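Local structure of probable signal peptide protein (Ralstonia solanacearum, 2QGU) at residues D151-K156 and K162-N167; R76-Q79 and F85-Q88. The protein binds a phospholipid, whose acyl chains it holds in an interior pocket, and probably carries phospholipids across the periplasm. The protein carries 13 engineered substitutions. One frame throughout, in Å; residues are numbered along the deposited sequence.

Contact 1 of 2, residues D151-K156 and K162-N167. Engineered in segment 151-156: Val154 (natural residue Met). With PEF (di-palmitoyl-3-sn-phosphatidylethanolamine), chain B.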
ATOM      1  N   ASP A 151      -5.936  -6.425   6.485  1.00  5.77           N
ATOM      2  CA  ASP A 151      -6.207  -7.464   5.486  1.00  5.79           C
ATOM      3  C   ASP A 151      -5.546  -7.076   4.172  1.00  5.95           C
ATOM      4  O   ASP A 151      -5.293  -5.898   3.927  1.00  5.69           O
ATOM      5  CB  ASP A 151      -7.707  -7.671   5.264  1.00  6.65           C
ATOM      6  CG  ASP A 151      -8.445  -8.123   6.514  1.00  7.25           C
ATOM      7  OD1 ASP A 151      -7.806  -8.462   7.535  1.00  7.96           O
ATOM      8  OD2 ASP A 151      -9.688  -8.149   6.443  1.00 10.92           O
ATOM      9  N   TYR A 152      -5.291  -8.074   3.332  1.00  5.69           N
ATOM     10  CA  TYR A 152      -4.561  -7.866   2.088  1.00  5.63           C
ATOM     11  C   TYR A 152      -5.241  -8.575   0.948  1.00  5.75           C
ATOM     12  O   TYR A 152      -5.696  -9.707   1.115  1.00  6.01           O
ATOM     13  CB  TYR A 152      -3.139  -8.426   2.211  1.00  5.86           C
ATOM     14  CG  TYR A 152      -2.391  -7.892   3.397  1.00  5.48           C
ATOM     15  CD1 TYR A 152      -1.584  -6.764   3.277  1.00  6.20           C
ATOM     16  CD2 TYR A 152      -2.496  -8.505   4.647  1.00  5.87           C
ATOM     17  CE1 TYR A 152      -0.899  -6.257   4.365  1.00  6.01           C
ATOM     18  CE2 TYR A 152      -1.811  -8.003   5.755  1.00  6.07           C
ATOM     19  CZ  TYR A 152      -1.014  -6.873   5.602  1.00  5.89           C
ATOM     20  OH  TYR A 152      -0.315  -6.338   6.663  1.00  6.73           O
ATOM     21  N   ARG A 153      -5.321  -7.919  -0.205  0.50  5.83           N
ATOM     22  CA  ARG A 153      -5.688  -8.607  -1.437  0.50  5.88           C
ATOM     23  C   ARG A 153      -4.409  -9.056  -2.120  0.50  5.98           C
ATOM     24  O   ARG A 153      -3.453  -8.283  -2.243  0.50  6.17           O
ATOM     25  CB  ARG A 153      -6.530  -7.723  -2.363  0.50  5.80           C
ATOM     26  CG  ARG A 153      -7.925  -7.444  -1.842  0.50  5.86           C
ATOM     27  CD  ARG A 153      -8.902  -7.124  -2.963  0.50  5.80           C
ATOM     28  NE  ARG A 153     -10.243  -6.895  -2.435  0.50  7.10           N
ATOM     29  CZ  ARG A 153     -11.146  -7.847  -2.206  0.50  7.53           C
ATOM     30  NH1 ARG A 153     -10.874  -9.120  -2.471  0.50  7.68           N
ATOM     31  NH2 ARG A 153     -12.334  -7.521  -1.717  0.50  8.95           N
ATOM     32  N   VAL A 154      -4.388 -10.316  -2.542  1.00  6.20           N
ATOM     33  CA  VAL A 154      -3.187 -10.920  -3.105  1.00  6.59           C
ATOM     34  C   VAL A 154      -3.546 -11.634  -4.393  1.00  7.08           C
ATOM     35  O   VAL A 154      -4.529 -12.368  -4.449  1.00  6.86           O
ATOM     36  CB  VAL A 154      -2.514 -11.919  -2.110  1.00  6.38           C
ATOM     37  CG1 VAL A 154      -1.029 -12.010  -2.382  1.00  7.05           C
ATOM     38  CG2 VAL A 154      -2.751 -11.502  -0.646  1.00  7.21           C
ATOM     39  N   GLU A 155      -2.757 -11.393  -5.436  1.00  7.61           N
ATOM     40  CA  GLU A 155      -2.993 -12.012  -6.735  1.00  9.24           C
ATOM     41  C   GLU A 155      -1.775 -12.815  -7.168  1.00  9.33           C
ATOM     42  O   GLU A 155      -0.642 -12.345  -7.042  1.00  8.89           O
ATOM     43  CB  GLU A 155      -3.326 -10.952  -7.788  1.00  8.76           C
ATOM     44  CG  GLU A 155      -3.615 -11.559  -9.164  1.00 10.65           C
ATOM     45  CD  GLU A 155      -3.752 -10.546 -10.287  1.00 11.82           C
ATOM     46  OE1 GLU A 155      -3.530  -9.334 -10.071  1.00 15.63           O
ATOM     47  OE2 GLU A 155      -4.081 -10.989 -11.413  1.00 16.87           O
ATOM     48  N   LYS A 156      -2.017 -14.017  -7.691  1.00 10.49           N
ATOM     49  CA  LYS A 156      -0.938 -14.872  -8.160  1.00 12.63           C
ATOM     50  C   LYS A 156      -0.621 -14.534  -9.605  1.00 14.17           C
ATOM     51  O   LYS A 156      -1.415 -14.825 -10.505  1.00 14.67           O
ATOM     52  CB  LYS A 156      -1.295 -16.354  -8.024  1.00 12.57           C
ATOM     53  CG  LYS A 156      -0.078 -17.261  -8.104  1.00 13.65           C
ATOM     54  CD  LYS A 156      -0.447 -18.703  -7.845  1.00 16.30           C
ATOM     55  CE  LYS A 156       0.797 -19.562  -7.738  1.00 17.84           C
ATOM     56  NZ  LYS A 156       0.448 -20.947  -7.318  1.00 20.20           N
ATOM     57  N   LYS A 162       1.521 -11.433  -5.343  1.00  9.49           N
ATOM     58  CA  LYS A 162       1.740 -10.005  -5.093  1.00  8.99           C
ATOM     59  C   LYS A 162       0.549  -9.377  -4.378  1.00  8.18           C
ATOM     60  O   LYS A 162      -0.597  -9.579  -4.774  1.00  7.88           O
ATOM     61  CB  LYS A 162       1.976  -9.246  -6.405  1.00  9.35           C
ATOM     62  CG  LYS A 162       3.136  -9.752  -7.276  1.00 10.59           C
ATOM     63  CD  LYS A 162       4.478  -9.534  -6.604  1.00 12.86           C
ATOM     64  CE  LYS A 162       5.633 -10.063  -7.449  1.00 16.45           C
ATOM     65  NZ  LYS A 162       6.035  -9.088  -8.492  1.00 20.26           N
ATOM     66  N   VAL A 163       0.839  -8.593  -3.343  1.00  7.80           N
ATOM     67  CA  VAL A 163      -0.184  -7.799  -2.661  1.00  7.57           C
ATOM     68  C   VAL A 163      -0.553  -6.579  -3.507  1.00  7.66           C
ATOM     69  O   VAL A 163       0.330  -5.826  -3.928  1.00  8.01           O
ATOM     70  CB  VAL A 163       0.316  -7.319  -1.280  1.00  7.61           C
ATOM     71  CG1 VAL A 163      -0.721  -6.420  -0.598  1.00  8.38           C
ATOM     72  CG2 VAL A 163       0.669  -8.514  -0.388  1.00  8.82           C
ATOM     73  N   TYR A 164      -1.843  -6.384  -3.755  1.00  7.33           N
ATOM     74  CA  TYR A 164      -2.283  -5.219  -4.524  1.00  7.11           C
ATOM     75  C   TYR A 164      -3.282  -4.314  -3.802  1.00  7.14           C
ATOM     76  O   TYR A 164      -3.707  -3.299  -4.350  1.00  7.50           O
ATOM     77  CB  TYR A 164      -2.791  -5.632  -5.915  1.00  7.27           C
ATOM     78  CG  TYR A 164      -4.112  -6.368  -5.913  1.00  7.19           C
ATOM     79  CD1 TYR A 164      -4.162  -7.762  -5.811  1.00  7.16           C
ATOM     80  CD2 TYR A 164      -5.314  -5.671  -6.028  1.00  7.79           C
ATOM     81  CE1 TYR A 164      -5.381  -8.436  -5.809  1.00  7.89           C
ATOM     82  CE2 TYR A 164      -6.531  -6.334  -6.032  1.00  7.76           C
ATOM     83  CZ  TYR A 164      -6.560  -7.714  -5.925  1.00  7.81           C
ATOM     84  OH  TYR A 164      -7.775  -8.360  -5.938  1.00  9.78           O
ATOM     85  N   ASP A 165      -3.651  -4.673  -2.577  1.00  6.81           N
ATOM     86  CA  ASP A 165      -4.507  -3.803  -1.777  1.00  6.59           C
ATOM     87  C   ASP A 165      -4.340  -4.140  -0.310  1.00  6.17           C
ATOM     88  O   ASP A 165      -3.940  -5.256   0.041  1.00  6.29           O
ATOM     89  CB  ASP A 165      -5.971  -3.974  -2.177  1.00  6.63           C
ATOM     90  CG  ASP A 165      -6.806  -2.722  -1.960  1.00  7.30           C
ATOM     91  OD1 ASP A 165      -6.289  -1.704  -1.447  1.00  7.66           O
ATOM     92  OD2 ASP A 165      -7.999  -2.762  -2.314  1.00  8.11           O
ATOM     93  N   ILE A 166      -4.630  -3.158   0.535  1.00  6.15           N
ATOM     94  CA  ILE A 166      -4.568  -3.324   1.984  1.00  6.36           C
ATOM     95  C   ILE A 166      -5.811  -2.695   2.595  1.00  6.34           C
ATOM     96  O   ILE A 166      -6.307  -1.675   2.106  1.00  6.37           O
ATOM     97  CB  ILE A 166      -3.259  -2.726   2.590  1.00  6.34           C
ATOM     98  CG1 ILE A 166      -3.095  -3.131   4.065  1.00  6.89           C
ATOM     99  CG2 ILE A 166      -3.186  -1.207   2.390  1.00  7.49           C
ATOM    100  CD1 ILE A 166      -1.719  -2.800   4.656  1.00  7.73           C
ATOM    101  N   ASN A 167      -6.327  -3.341   3.634  1.00  5.82           N
ATOM    102  CA  ASN A 167      -7.518  -2.888   4.324  1.00  6.37           C
ATOM    103  C   ASN A 167      -7.123  -2.395   5.705  1.00  6.58           C
ATOM    104  O   ASN A 167      -6.591  -3.162   6.505  1.00  6.16           O
ATOM    105  CB  ASN A 167      -8.533  -4.032   4.408  1.00  6.53           C
ATOM    106  CG  ASN A 167      -9.853  -3.601   4.996  1.00  8.02           C
ATOM    107  OD1 ASN A 167      -9.934  -3.246   6.171  1.00  8.55           O
ATOM    108  ND2 ASN A 167     -10.906  -3.637   4.182  1.00  9.27           N
TER
HETATM  109  C2  PEF B 301      -1.103   2.675  13.918  1.00 18.17           C
HETATM  110  C1  PEF B 301      -1.736   3.413  15.096  1.00 18.18           C
HETATM  111  N   PEF B 301      -1.610   8.630  17.930  1.00 20.49           N
HETATM  112  C3  PEF B 301      -0.211   1.567  14.439  1.00 18.49           C
HETATM  113  C4  PEF B 301      -2.054   6.973  16.182  1.00 19.99           C
HETATM  114  C5  PEF B 301      -2.574   8.214  16.901  1.00 20.43           C
HETATM  115  C10 PEF B 301      -2.304   2.823  11.921  1.00 20.35           C
HETATM  116  C11 PEF B 301      -3.137   2.186  10.816  1.00 20.38           C
HETATM  117  C12 PEF B 301      -2.395   0.987  10.228  1.00 20.44           C
HETATM  118  C13 PEF B 301      -1.208   1.485   9.410  1.00 20.22           C
HETATM  119  C14 PEF B 301      -0.602   0.374   8.573  1.00 21.36           C
HETATM  120  C15 PEF B 301       0.531   0.936   7.719  1.00 21.84           C
HETATM  121  C16 PEF B 301       0.943  -0.065   6.644  1.00 23.32           C
HETATM  122  C17 PEF B 301       1.855   0.585   5.609  1.00 24.61           C
HETATM  123  C18 PEF B 301       1.036   1.225   4.486  1.00 26.04           C
HETATM  124  C19 PEF B 301       1.671   0.946   3.127  1.00 26.87           C
HETATM  125  C20 PEF B 301       2.739   1.995   2.801  1.00 26.84           C
HETATM  126  C21 PEF B 301       3.427   1.677   1.476  1.00 26.92           C
HETATM  127  C22 PEF B 301       2.537   2.064   0.295  1.00 26.53           C
HETATM  128  C23 PEF B 301       3.305   1.979  -1.023  1.00 25.93           C
HETATM  129  C24 PEF B 301       3.067   0.640  -1.718  1.00 25.71           C
HETATM  130  C25 PEF B 301       4.199   0.320  -2.691  1.00 25.17           C
HETATM  131  C30 PEF B 301       1.003  -0.288  13.742  1.00 20.83           C
HETATM  132  C31 PEF B 301       1.686  -1.178  12.898  1.00 22.26           C
HETATM  133  C32 PEF B 301       1.954  -0.740  11.608  1.00 22.26           C
HETATM  134  C33 PEF B 301       2.946  -1.690  10.907  1.00 21.41           C
HETATM  135  C34 PEF B 301       2.262  -2.628   9.899  1.00 20.11           C
HETATM  136  C35 PEF B 301       3.192  -3.015   8.733  1.00 19.71           C
HETATM  137  C36 PEF B 301       2.469  -3.534   7.654  1.00 18.79           C
HETATM  138  C37 PEF B 301       3.250  -3.731   6.511  1.00 18.89           C
HETATM  139  C38 PEF B 301       2.476  -4.251   5.468  1.00 19.58           C
HETATM  140  C39 PEF B 301       3.242  -4.343   4.141  1.00 19.81           C
HETATM  141  C40 PEF B 301       2.307  -4.652   2.955  1.00 21.40           C
HETATM  142  C41 PEF B 301       1.718  -3.368   2.342  1.00 21.11           C
HETATM  143  C42 PEF B 301       1.243  -3.589   0.901  1.00 22.13           C
HETATM  144  C43 PEF B 301       0.268  -2.490   0.457  1.00 21.56           C
HETATM  145  C44 PEF B 301      -0.119  -2.643  -1.018  1.00 22.71           C
HETATM  146  C45 PEF B 301      -1.095  -1.548  -1.458  1.00 22.27           C
HETATM  147  O4  PEF B 301      -1.804   3.938  11.745  1.00 20.88           O
HETATM  148  O5  PEF B 301       0.770  -0.690  14.878  1.00 21.82           O
HETATM  149  O2  PEF B 301      -2.133   2.122  13.079  1.00 17.49           O
HETATM  150  O3  PEF B 301       0.584   0.970  13.383  1.00 19.31           O
HETATM  151  O1P PEF B 301      -1.355   3.738  18.150  1.00 15.49           O
HETATM  152  O2P PEF B 301       0.229   5.643  17.509  1.00 16.33           O
HETATM  153  O3P PEF B 301      -0.745   4.225  15.731  1.00 17.24           O
HETATM  154  O4P PEF B 301      -2.202   5.824  17.035  1.00 17.44           O
HETATM  155  P   PEF B 301      -0.954   4.814  17.210  1.00 17.31           P
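Tyr152 and Ile166 face each other as a non-hydrogen-bonded pair of an antiparallel hairpin, their side chains running together toward the bound phosphatidylethanolamine. Along Tyr152, CB passes the carbonyl O of Asp165; CD1 reaches Val163 CG1, which sits at the ring edge; CE1 packs on Ile166 CD1 at 3.6 Å; and OH ends 3.7 Å from C38 of the lipid. Val163 CG1 likewise lies 3.8 Å from lipid C42, so this face lines the acyl-chain pocket. Engineered Val154 lies on the same face of the sheet, its CG1 near Val163, without touching the lipid.

Two bonds link Glu155 and Lys162, and the register shifts by one between Arg153 and Val154, a beta bulge. Here Arg153 N donates to Asp165 O at 3.0 Å, while Tyr164 N returns a bond to Arg153 O (2.9 Å); Asp165 N, buried at the bulge, has no partner in the model. The extra residue, Tyr164, has its CG between backbone N and carbonyl carbon (chi1 71°), which brings its ring back over the neighbouring strand. Arg153 CB makes a CH-pi contact over one ring face, 3.8 Å from the centroid, and CD lies against the hydroxyl, which bonds Asp134.

Strand 134-143 flanks 151-156 on its other side, where Arg138 pairs with Asp151. Helix 31-47 packs through Val35 on Tyr152, Val154 and Val163, and Trp172 of strand 171-172 meets Asp165 and Asn167 on the opposite face.

Contact 2 of 2, residues R76-Q79 and F85-Q88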
ATOM      1  N   ARG A  76      -1.210  -2.293 -10.273  1.00  8.33           N
ATOM      2  CA  ARG A  76      -2.613  -2.705 -10.174  1.00  8.91           C
ATOM      3  C   ARG A  76      -3.402  -1.829  -9.200  1.00  8.52           C
ATOM      4  O   ARG A  76      -4.520  -1.427  -9.501  1.00  8.76           O
ATOM      5  CB  ARG A  76      -2.783  -4.190  -9.826  1.00  9.07           C
ATOM      6  CG  ARG A  76      -4.263  -4.569  -9.783  1.00 11.00           C
ATOM      7  CD  ARG A  76      -4.565  -6.050  -9.821  1.00 12.57           C
ATOM      8  NE  ARG A  76      -6.020  -6.227  -9.801  1.00 15.20           N
ATOM      9  CZ  ARG A  76      -6.647  -7.347  -9.456  1.00 16.38           C
ATOM     10  NH1 ARG A  76      -5.964  -8.427  -9.112  1.00 17.52           N
ATOM     11  NH2 ARG A  76      -7.973  -7.382  -9.459  1.00 17.07           N
ATOM     12  N   THR A  77      -2.821  -1.530  -8.036  1.00  8.46           N
ATOM     13  CA  THR A  77      -3.475  -0.638  -7.081  1.00  7.94           C
ATOM     14  C   THR A  77      -3.837   0.687  -7.745  1.00  7.93           C
ATOM     15  O   THR A  77      -4.931   1.213  -7.550  1.00  7.94           O
ATOM     16  CB  THR A  77      -2.578  -0.354  -5.872  1.00  8.09           C
ATOM     17  OG1 THR A  77      -1.932  -1.564  -5.461  1.00  7.09           O
ATOM     18  CG2 THR A  77      -3.397   0.217  -4.714  1.00  7.72           C
ATOM     19  N   THR A  78      -2.904   1.214  -8.535  1.00  8.15           N
ATOM     20  CA  THR A  78      -3.104   2.489  -9.214  1.00  8.36           C
ATOM     21  C   THR A  78      -4.163   2.372 -10.305  1.00  8.81           C
ATOM     22  O   THR A  78      -5.001   3.257 -10.454  1.00  9.02           O
ATOM     23  CB  THR A  78      -1.786   3.021  -9.794  1.00  8.21           C
ATOM     24  OG1 THR A  78      -0.827   3.158  -8.737  1.00  7.91           O
ATOM     25  CG2 THR A  78      -1.989   4.391 -10.443  1.00  8.26           C
ATOM     26  N   GLN A  79      -4.119   1.272 -11.056  1.00  9.19           N
ATOM     27  CA  GLN A  79      -5.137   0.993 -12.066  1.00 10.40           C
ATOM     28  C   GLN A  79      -6.535   0.956 -11.454  1.00 10.04           C
ATOM     29  O   GLN A  79      -7.472   1.547 -11.988  1.00 10.44           O
ATOM     30  CB  GLN A  79      -4.844  -0.322 -12.778  1.00 10.91           C
ATOM     31  CG  GLN A  79      -3.671  -0.246 -13.719  1.00 14.33           C
ATOM     32  CD  GLN A  79      -3.405  -1.551 -14.436  1.00 18.48           C
ATOM     33  OE1 GLN A  79      -3.424  -2.624 -13.832  1.00 21.62           O
ATOM     34  NE2 GLN A  79      -3.142  -1.464 -15.735  1.00 21.69           N
ATOM     35  N   PHE A  85     -10.605   5.781 -15.980  1.00 14.65           N
ATOM     36  CA  PHE A  85      -9.707   6.861 -16.405  1.00 14.71           C
ATOM     37  C   PHE A  85      -8.269   6.404 -16.640  1.00 15.21           C
ATOM     38  O   PHE A  85      -7.465   7.142 -17.211  1.00 14.55           O
ATOM     39  CB  PHE A  85      -9.762   8.033 -15.407  1.00 14.93           C
ATOM     40  CG  PHE A  85     -11.157   8.526 -15.134  1.00 15.84           C
ATOM     41  CD1 PHE A  85     -11.828   9.301 -16.074  1.00 16.24           C
ATOM     42  CD2 PHE A  85     -11.809   8.200 -13.951  1.00 16.38           C
ATOM     43  CE1 PHE A  85     -13.127   9.751 -15.838  1.00 16.18           C
ATOM     44  CE2 PHE A  85     -13.113   8.648 -13.701  1.00 16.74           C
ATOM     45  CZ  PHE A  85     -13.768   9.426 -14.657  1.00 16.78           C
ATOM     46  N   TRP A  86      -7.947   5.186 -16.210  1.00 15.72           N
ATOM     47  CA  TRP A  86      -6.608   4.635 -16.416  1.00 16.91           C
ATOM     48  C   TRP A  86      -6.225   4.666 -17.894  1.00 17.42           C
ATOM     49  O   TRP A  86      -5.147   5.146 -18.246  1.00 17.29           O
ATOM     50  CB  TRP A  86      -6.506   3.210 -15.860  1.00 17.40           C
ATOM     51  CG  TRP A  86      -5.224   2.515 -16.231  1.00 18.42           C
ATOM     52  CD1 TRP A  86      -5.046   1.617 -17.244  1.00 19.38           C
ATOM     53  CD2 TRP A  86      -3.944   2.668 -15.601  1.00 18.78           C
ATOM     54  NE1 TRP A  86      -3.739   1.197 -17.283  1.00 19.80           N
ATOM     55  CE2 TRP A  86      -3.039   1.825 -16.287  1.00 19.28           C
ATOM     56  CE3 TRP A  86      -3.474   3.428 -14.526  1.00 18.78           C
ATOM     57  CZ2 TRP A  86      -1.688   1.722 -15.930  1.00 19.46           C
ATOM     58  CZ3 TRP A  86      -2.129   3.326 -14.168  1.00 18.58           C
ATOM     59  CH2 TRP A  86      -1.255   2.477 -14.869  1.00 18.80           C
ATOM     60  N   SER A  87      -7.126   4.178 -18.746  1.00 18.32           N
ATOM     61  CA  SER A  87      -6.901   4.163 -20.194  1.00 19.25           C
ATOM     62  C   SER A  87      -6.840   5.565 -20.815  1.00 19.54           C
ATOM     63  O   SER A  87      -6.220   5.751 -21.869  1.00 20.01           O
ATOM     64  CB  SER A  87      -7.954   3.300 -20.897  1.00 19.30           C
ATOM     65  OG  SER A  87      -9.255   3.830 -20.720  1.00 20.97           O
ATOM     66  N   GLN A  88      -7.472   6.539 -20.160  1.00 19.57           N
ATOM     67  CA  GLN A  88      -7.445   7.948 -20.587  1.00 19.65           C
ATOM     68  C   GLN A  88      -6.096   8.637 -20.363  1.00 19.06           C
ATOM     69  O   GLN A  88      -5.782   9.632 -21.018  1.00 19.33           O
ATOM     70  CB  GLN A  88      -8.530   8.753 -19.867  1.00 19.78           C
ATOM     71  CG  GLN A  88      -9.899   8.738 -20.523  1.00 21.09           C
ATOM     72  CD  GLN A  88     -10.935   9.546 -19.746  1.00 20.73           C
ATOM     73  OE1 GLN A  88     -12.096   9.153 -19.657  1.00 23.17           O
ATOM     74  NE2 GLN A  88     -10.515  10.677 -19.173  1.00 22.59           N
TER
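Residues 76-79 belong to helix 74-82; after it the chain turns back, and 85-88 keep helical backbone angles without the regular bonds, bringing the CA atoms of Gln79 and Trp86 to 5.9 Å. Trp86 lays its indole against Gln79 and Thr78: CG is anti to the backbone N (chi1 171°), and the side chain extends toward the helix. Gln79 CG sits over the centre of the six-membered ring, 3.4 Å from its centroid and 13° off the normal, a close CH-pi contact. Beyond CG the glutamine is extended and runs across the same face toward the pyrrole nitrogen. Its amide plane stands 81° to the indole, nearly upright. NE2 comes within 3.1 Å of Trp86 NE1, but both nitrogens are donors, so this approach is not a hydrogen bond. On the benzo side, Thr78 CG2 touches Trp86 CZ3 at 3.9 Å, the two side chains crossing at about a right angle.

Thr78 OG1 turns back to Phe74 O, one helical turn earlier, leaving its methyl to pack. The same threonine meets Ile97, Gln98 and Phe101 of helix 91-114, while Trp86 O accepts a bond from Gln94 of that helix; the contact thus closes the corner between helices 74-82 and 91-114.

Contact 1 is buried and sits in the middle of the antiparallel sheet, with one face on the lipid; contact 2 is partly buried, where helix 74-82 meets the loop before helix 91-114, farther from the chain centre; the two contact centres are about 17 Å apart. The hairpin is held by backbone bonds with apolar and aromatic side chains added, whereas the segments of contact 2 meet chiefly through side chains, with no hydrogen bond between them. Helix 74-82 joins the contacts directly: Arg76 makes a salt bridge with Glu155 and a cation-pi contact with Tyr164, and Thr77 OG1 bonds the carbonyl O of Tyr164. The bulge residue therefore meets the same short helix that carries Gln79.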